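Local coordinates for protein putative deoxyribonuclease yjjV (Escherichia coli, PDB 1ZZM) that probably acts as a metal-dependent hydrolase on ester bonds, belonging to the TatD-type family and binding two divalent metal cations per subunit, at residues A195-L199 / A200-L204; P212-G215 / F216-Q219; Q26-Q30 / A31-K35. All coordinates share one frame; numbering follows the deposited sequence.

Contact 1. Residues A195-L199 / A200-L204; sequences AKLPL and ASLLL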
loop_
_atom_site.group_PDB
_atom_site.type_symbol
_atom_site.label_atom_id
_atom_site.label_comp_id
_atom_site.label_asym_id
_atom_site.label_seq_id
_atom_site.Cartn_x
_atom_site.Cartn_y
_atom_site.Cartn_z
ATOM N N ALA A 195 -1.559 -15.562 -9.405
ATOM C CA ALA A 195 -2.570 -16.454 -9.962
ATOM C C ALA A 195 -2.956 -17.542 -8.961
ATOM O O ALA A 195 -4.062 -18.064 -9.009
ATOM C CB ALA A 195 -2.037 -17.107 -11.251
ATOM N N LYS A 196 -2.069 -17.874 -8.043
ATOM C CA LYS A 196 -2.351 -18.949 -7.095
ATOM C C LYS A 196 -2.872 -18.569 -5.714
ATOM O O LYS A 196 -3.486 -19.401 -5.035
ATOM C CB LYS A 196 -1.111 -19.811 -6.914
ATOM C CG LYS A 196 -0.518 -20.297 -8.218
ATOM C CD LYS A 196 0.810 -20.995 -7.976
ATOM C CE LYS A 196 1.536 -21.273 -9.293
ATOM N NZ LYS A 196 2.869 -21.895 -9.055
ATOM N N LEU A 197 -2.620 -17.344 -5.282
ATOM C CA LEU A 197 -3.079 -16.947 -3.945
ATOM C C LEU A 197 -4.601 -16.937 -3.830
ATOM O O LEU A 197 -5.304 -16.788 -4.823
ATOM C CB LEU A 197 -2.534 -15.552 -3.595
ATOM C CG LEU A 197 -0.986 -15.402 -3.548
ATOM C CD1 LEU A 197 -0.585 -13.911 -3.341
ATOM C CD2 LEU A 197 -0.427 -16.268 -2.409
ATOM N N PRO A 198 -5.122 -17.111 -2.601
ATOM C CA PRO A 198 -6.569 -17.105 -2.321
ATOM C C PRO A 198 -7.074 -15.720 -2.721
ATOM O O PRO A 198 -6.428 -14.708 -2.416
ATOM C CB PRO A 198 -6.648 -17.243 -0.814
ATOM C CG PRO A 198 -5.368 -17.995 -0.450
ATOM C CD PRO A 198 -4.328 -17.427 -1.404
ATOM N N LEU A 199 -8.223 -15.663 -3.371
ATOM C CA LEU A 199 -8.758 -14.373 -3.787
ATOM C C LEU A 199 -8.951 -13.382 -2.623
ATOM O O LEU A 199 -8.856 -12.167 -2.816
ATOM C CB LEU A 199 -10.102 -14.572 -4.487
ATOM C CG LEU A 199 -10.635 -13.401 -5.314
ATOM C CD1 LEU A 199 -9.527 -12.895 -6.269
ATOM C CD2 LEU A 199 -11.844 -13.883 -6.144
ATOM N N ALA A 200 -9.241 -13.900 -1.431
ATOM C CA ALA A 200 -9.476 -13.041 -0.277
ATOM C C ALA A 200 -8.208 -12.397 0.205
ATOM O O ALA A 200 -8.258 -11.513 1.052
ATOM C CB ALA A 200 -10.108 -13.839 0.869
ATOM N N SER A 201 -7.053 -12.808 -0.328
ATOM C CA SER A 201 -5.830 -12.188 0.171
ATOM C C SER A 201 -5.322 -10.995 -0.660
ATOM O O SER A 201 -4.368 -10.332 -0.262
ATOM C CB SER A 201 -4.711 -13.220 0.236
ATOM O OG SER A 201 -4.170 -13.443 -1.041
ATOM N N LEU A 202 -5.973 -10.721 -1.779
ATOM C CA LEU A 202 -5.534 -9.669 -2.697
ATOM C C LEU A 202 -6.145 -8.268 -2.560
ATOM O O LEU A 202 -7.327 -8.123 -2.289
ATOM C CB LEU A 202 -5.781 -10.131 -4.136
ATOM C CG LEU A 202 -5.274 -11.531 -4.501
ATOM C CD1 LEU A 202 -5.535 -11.789 -5.995
ATOM C CD2 LEU A 202 -3.781 -11.660 -4.175
ATOM N N LEU A 203 -5.304 -7.245 -2.728
ATOM C CA LEU A 203 -5.782 -5.866 -2.738
ATOM C C LEU A 203 -5.253 -5.279 -4.047
ATOM O O LEU A 203 -4.212 -5.726 -4.566
ATOM C CB LEU A 203 -5.224 -5.031 -1.577
ATOM C CG LEU A 203 -5.719 -5.423 -0.190
ATOM C CD1 LEU A 203 -5.165 -4.391 0.825
ATOM C CD2 LEU A 203 -7.205 -5.428 -0.146
ATOM N N LEU A 204 -5.947 -4.273 -4.559
ATOM C CA LEU A 204 -5.530 -3.626 -5.810
ATOM C C LEU A 204 -4.802 -2.306 -5.502
ATOM O O LEU A 204 -5.145 -1.614 -4.561
ATOM C CB LEU A 204 -6.764 -3.333 -6.666
ATOM C CG LEU A 204 -6.520 -2.934 -8.116
ATOM C CD1 LEU A 204 -5.975 -4.164 -8.882
ATOM C CD2 LEU A 204 -7.862 -2.502 -8.739
#
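From P198 to S201 the backbone coils into a 3-10 turn, which the amide S201 N closes on P198 O at 2.9 Å with an N-H...O angle of 163°; L202 N, following it, reaches L199 O by a weak bond of 3.4 Å. The hydroxyl S201 OG donates to that same P198 O, also at 2.9 Å. The two donors approach differently: OG lies in the carbonyl plane, whereas the amide sits 51° above it. Rotation about chi1 (79°) sets OG between its own backbone N and carbonyl carbon, folding the hydroxyl back over the turn, where it also lies 3.7 Å from L197 CB.

Beside this polar centre L202 serves two leucines, one with each methyl. Its CD2 meets L197 CD1 at 4.0 Å, and its CD1 meets L199 CD1 at 4.2 Å, the latter pair of side chains crossing nearly perpendicularly. L197 continues onto A166 and I176, L202 onto V178, and L199 onto A247 of helix 241-256. The turn joins helix 190-196 to strand 202-204, closing the beta-alpha-beta unit that begins with strand 175-178.

With two bonds from one residue gripping P198 O, the donor of the buried S201 hydroxyl is used locally, which probably restrains its rotation, while the methyls of L197, L199 and L202 pack beside it as the chain enters the strand.

Contact 2. Residues P212-G215 / F216-Q219; sequences PLNG and FQGQ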
loop_
_atom_site.group_PDB
_atom_site.type_symbol
_atom_site.label_atom_id
_atom_site.label_comp_id
_atom_site.label_asym_id
_atom_site.label_seq_id
_atom_site.Cartn_x
_atom_site.Cartn_y
_atom_site.Cartn_z
ATOM N N PRO A 212 5.424 2.231 -12.922
ATOM C CA PRO A 212 4.657 2.394 -14.169
ATOM C C PRO A 212 4.320 1.039 -14.782
ATOM O O PRO A 212 5.116 0.101 -14.672
ATOM C CB PRO A 212 5.602 3.225 -15.057
ATOM C CG PRO A 212 6.964 2.878 -14.539
ATOM C CD PRO A 212 6.731 2.895 -13.028
ATOM N N LEU A 213 3.153 0.903 -15.399
ATOM C CA LEU A 213 2.812 -0.393 -15.992
ATOM C C LEU A 213 3.539 -0.614 -17.330
ATOM O O LEU A 213 4.018 0.342 -17.975
ATOM C CB LEU A 213 1.306 -0.522 -16.208
ATOM C CG LEU A 213 0.415 -0.891 -15.015
ATOM C CD1 LEU A 213 0.518 0.158 -13.866
ATOM C CD2 LEU A 213 -0.994 -1.012 -15.509
ATOM N N ASN A 214 3.606 -1.882 -17.734
ATOM C CA ASN A 214 4.254 -2.288 -18.985
ATOM C C ASN A 214 3.632 -1.544 -20.164
ATOM O O ASN A 214 2.430 -1.644 -20.404
ATOM C CB ASN A 214 4.099 -3.802 -19.201
ATOM C CG ASN A 214 5.047 -4.339 -20.264
ATOM O OD1 ASN A 214 5.705 -3.567 -20.949
ATOM N ND2 ASN A 214 5.129 -5.658 -20.392
ATOM N N GLY A 215 4.455 -0.793 -20.888
ATOM C CA GLY A 215 3.951 -0.051 -22.035
ATOM C C GLY A 215 3.659 1.401 -21.709
ATOM O O GLY A 215 3.223 2.168 -22.583
ATOM N N PHE A 216 3.901 1.777 -20.452
ATOM C CA PHE A 216 3.658 3.130 -19.984
ATOM C C PHE A 216 4.850 3.690 -19.269
ATOM O O PHE A 216 4.738 4.652 -18.526
ATOM C CB PHE A 216 2.444 3.158 -19.050
ATOM C CG PHE A 216 1.162 2.823 -19.735
ATOM C CD1 PHE A 216 0.778 1.500 -19.916
ATOM C CD2 PHE A 216 0.363 3.834 -20.264
ATOM C CE1 PHE A 216 -0.379 1.186 -20.613
ATOM C CE2 PHE A 216 -0.787 3.530 -20.960
ATOM C CZ PHE A 216 -1.163 2.198 -21.138
ATOM N N GLN A 217 6.009 3.088 -19.482
ATOM C CA GLN A 217 7.216 3.574 -18.838
ATOM C C GLN A 217 7.617 4.925 -19.443
ATOM O O GLN A 217 7.218 5.258 -20.566
ATOM C CB GLN A 217 8.333 2.549 -19.018
ATOM C CG GLN A 217 8.097 1.294 -18.210
ATOM C CD GLN A 217 8.882 0.111 -18.724
ATOM O OE1 GLN A 217 8.508 -0.512 -19.727
ATOM N NE2 GLN A 217 9.983 -0.208 -18.042
ATOM N N GLY A 218 8.384 5.707 -18.689
ATOM C CA GLY A 218 8.805 7.010 -19.180
ATOM C C GLY A 218 7.939 8.185 -18.739
ATOM O O GLY A 218 8.273 9.331 -19.031
ATOM N N GLN A 219 6.822 7.903 -18.060
ATOM C CA GLN A 219 5.917 8.944 -17.563
ATOM C C GLN A 219 5.339 8.470 -16.226
ATOM O O GLN A 219 5.293 7.277 -15.943
ATOM C CB GLN A 219 4.785 9.222 -18.566
ATOM C CG GLN A 219 3.785 8.094 -18.776
ATOM C CD GLN A 219 2.872 8.321 -19.983
ATOM O OE1 GLN A 219 2.191 9.351 -20.089
ATOM N NE2 GLN A 219 2.853 7.355 -20.898
#
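F216 turns its ring back over the peptide that precedes it, against G215 and the carbonyls of L213 and N214. One face of the ring receives G215 O, which stands 3.6 Å from F216 CG, while L213 O lies at the edge, in the ring plane, and N214 O comes near that plane too, 3.6 Å from CD1 of F216. A chi1 of -66° puts CG beside the backbone N and anti to the carbonyl carbon, and a chi2 of 84° then sets the turn of the ring. The apolar part of the ring's contact is slight: L213 CB approaches CD1 of F216 at 4.3 Å.

P212 and Q217 form the second pair, crossing at about a right angle. The proline offers CG to CG of Q217 at 4.2 Å, and its CB lies 3.8 Å from F216 O, so the pyrrolidine ring rests against both the backbone and the aliphatic start of the glutamine.

The scaffold is a pair of type II beta turns, L213 to F216 and F216 to Q219, sharing F216. In the first, F216 N donates to L213 O at 2.9 Å, the donor tilted 31° from the carbonyl plane. Each turn has a glycine at its third position, G215 and G218, with the positive phi that type II requires.

The double turn belongs to the loop between strand 202-204 and helix 226-236. On one flank, T183 and Y184 hydrogen-bond to N214 N and P212 O respectively; on another, the side chains of L213 and F216 both touch R228 of helix 226-236.

Contact 3. Residues Q26-Q30 / A31-K35; sequences QRAAQ and AGVGK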
loop_
_atom_site.group_PDB
_atom_site.type_symbol
_atom_site.label_atom_id
_atom_site.label_comp_id
_atom_site.label_asym_id
_atom_site.label_seq_id
_atom_site.Cartn_x
_atom_site.Cartn_y
_atom_site.Cartn_z
ATOM N N GLN A 26 -10.892 13.061 -10.904
ATOM C CA GLN A 26 -11.905 12.763 -11.933
ATOM C C GLN A 26 -11.386 11.697 -12.901
ATOM O O GLN A 26 -12.133 10.809 -13.311
ATOM C CB GLN A 26 -12.308 14.017 -12.739
ATOM C CG GLN A 26 -12.774 15.209 -11.894
ATOM C CD GLN A 26 -12.816 16.528 -12.684
ATOM O OE1 GLN A 26 -12.035 16.731 -13.623
ATOM N NE2 GLN A 26 -13.712 17.436 -12.287
ATOM N N ARG A 27 -10.109 11.774 -13.269
ATOM C CA ARG A 27 -9.553 10.773 -14.168
ATOM C C ARG A 27 -9.616 9.393 -13.497
ATOM O O ARG A 27 -9.880 8.394 -14.158
ATOM C CB ARG A 27 -8.110 11.120 -14.548
ATOM C CG ARG A 27 -7.988 12.389 -15.401
ATOM C CD ARG A 27 -6.541 12.854 -15.552
ATOM N NE ARG A 27 -5.686 11.941 -16.329
ATOM C CZ ARG A 27 -4.456 12.252 -16.756
ATOM N NH1 ARG A 27 -3.937 13.443 -16.472
ATOM N NH2 ARG A 27 -3.754 11.396 -17.513
ATOM N N ALA A 28 -9.385 9.353 -12.191
ATOM C CA ALA A 28 -9.438 8.110 -11.434
ATOM C C ALA A 28 -10.873 7.620 -11.399
ATOM O O ALA A 28 -11.161 6.456 -11.693
ATOM C CB ALA A 28 -8.923 8.318 -9.989
ATOM N N ALA A 29 -11.788 8.516 -11.063
ATOM C CA ALA A 29 -13.186 8.099 -10.965
ATOM C C ALA A 29 -13.745 7.566 -12.281
ATOM O O ALA A 29 -14.403 6.529 -12.304
ATOM C CB ALA A 29 -14.034 9.243 -10.488
ATOM N N GLN A 30 -13.519 8.280 -13.373
ATOM C CA GLN A 30 -14.051 7.806 -14.635
ATOM C C GLN A 30 -13.528 6.410 -14.982
ATOM O O GLN A 30 -14.191 5.678 -15.710
ATOM C CB GLN A 30 -13.752 8.786 -15.769
ATOM C CG GLN A 30 -12.289 9.103 -16.009
ATOM C CD GLN A 30 -12.088 9.855 -17.328
ATOM O OE1 GLN A 30 -13.043 10.441 -17.865
ATOM N NE2 GLN A 30 -10.846 9.849 -17.852
ATOM N N ALA A 31 -12.357 6.043 -14.464
ATOM C CA ALA A 31 -11.802 4.709 -14.724
ATOM C C ALA A 31 -12.405 3.695 -13.770
ATOM O O ALA A 31 -12.112 2.475 -13.849
ATOM C CB ALA A 31 -10.290 4.718 -14.545
ATOM N N GLY A 32 -13.229 4.182 -12.853
ATOM C CA GLY A 32 -13.846 3.303 -11.874
ATOM C C GLY A 32 -13.101 3.277 -10.535
ATOM O O GLY A 32 -13.511 2.567 -9.613
ATOM N N VAL A 33 -12.017 4.047 -10.417
ATOM C CA VAL A 33 -11.263 4.094 -9.161
ATOM C C VAL A 33 -11.935 5.142 -8.276
ATOM O O VAL A 33 -11.660 6.321 -8.374
ATOM C CB VAL A 33 -9.757 4.435 -9.427
ATOM C CG1 VAL A 33 -8.959 4.419 -8.137
ATOM C CG2 VAL A 33 -9.183 3.429 -10.401
ATOM N N GLY A 34 -12.795 4.671 -7.384
ATOM C CA GLY A 34 -13.591 5.550 -6.538
ATOM C C GLY A 34 -13.022 6.045 -5.231
ATOM O O GLY A 34 -13.481 7.076 -4.714
ATOM N N LYS A 35 -12.063 5.301 -4.673
ATOM C CA LYS A 35 -11.399 5.703 -3.430
ATOM C C LYS A 35 -9.918 5.405 -3.593
ATOM O O LYS A 35 -9.520 4.486 -4.327
ATOM C CB LYS A 35 -11.949 4.934 -2.219
ATOM C CG LYS A 35 -13.402 5.320 -1.893
ATOM C CD LYS A 35 -13.955 4.587 -0.720
ATOM C CE LYS A 35 -15.239 5.266 -0.264
ATOM N NZ LYS A 35 -16.203 5.423 -1.383
#
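A28 and V33 meet at the point where the chain leaves helix 21-30. The carbonyl A28 O takes the amide V33 N at 2.9 Å, a donor 38° above the carbonyl plane. A28 CB and V33 CB lie 4.0 Å apart, and V33 CB packs against A28 O at 3.3 Å. With CG1 anti to the backbone N (chi1 -177°), the other methyl of V33, CG2, falls beside that N and comes within 3.8 Å of A28 O, so hydrocarbon closes around an acceptor already in use.

The neighbouring amides bond to the same last helical turn, which probably helps to position that of V33. G32 N donates to A29 O at 2.7 Å, arriving well above the carbonyl plane. A31 N is shared weakly between R27 O and A28 O, while A31 CB rests near A28 O. Alongside these amide bonds, A29 CA lies 3.5 Å from V33 O in a CA-H...O contact. The reversal falls at G32, where at a phi of 97° a CB would collide with the carbonyl oxygen of A31, which accounts for the glycine.

Further out, backbone bonds of G32 and G34 to F5 and of K35 to D7 seat the outgoing chain alongside strand 5-7, and K35 NZ forms a salt bridge with the terminal carboxylate of P259.

The paired bonds V33 N to A28 O and G32 N to A29 O, with G32, the donor of the second, at positive phi, define a Schellman motif. Here it ends the helix of a beta-alpha-beta crossover, strand 5-7, helix 21-30, strand 33-39, in the TIM-barrel fold of the TatD family.

Contacts 1 and 3 do the same topological job, each leading a barrel helix into the following parallel strand, although their centres are 22 Å apart. The strand of contact 3 pairs directly with strand 5-7, while L204 of contact 1 bonds to T8 just beyond it. Contact 2 lies in the loop after strand 202-204, its centre 24 Å from that of contact 1 and 19 Å from that of contact 3. H9 and D207 bind the first metal cation and H157 the second. Between side chains, P212 is about 8 Å from D207, V33 about 11 Å from H9 and L202 about 12 Å from H157; G32 lies about 9 Å, and the P212 side chain about 12 Å, from a bound zinc ion.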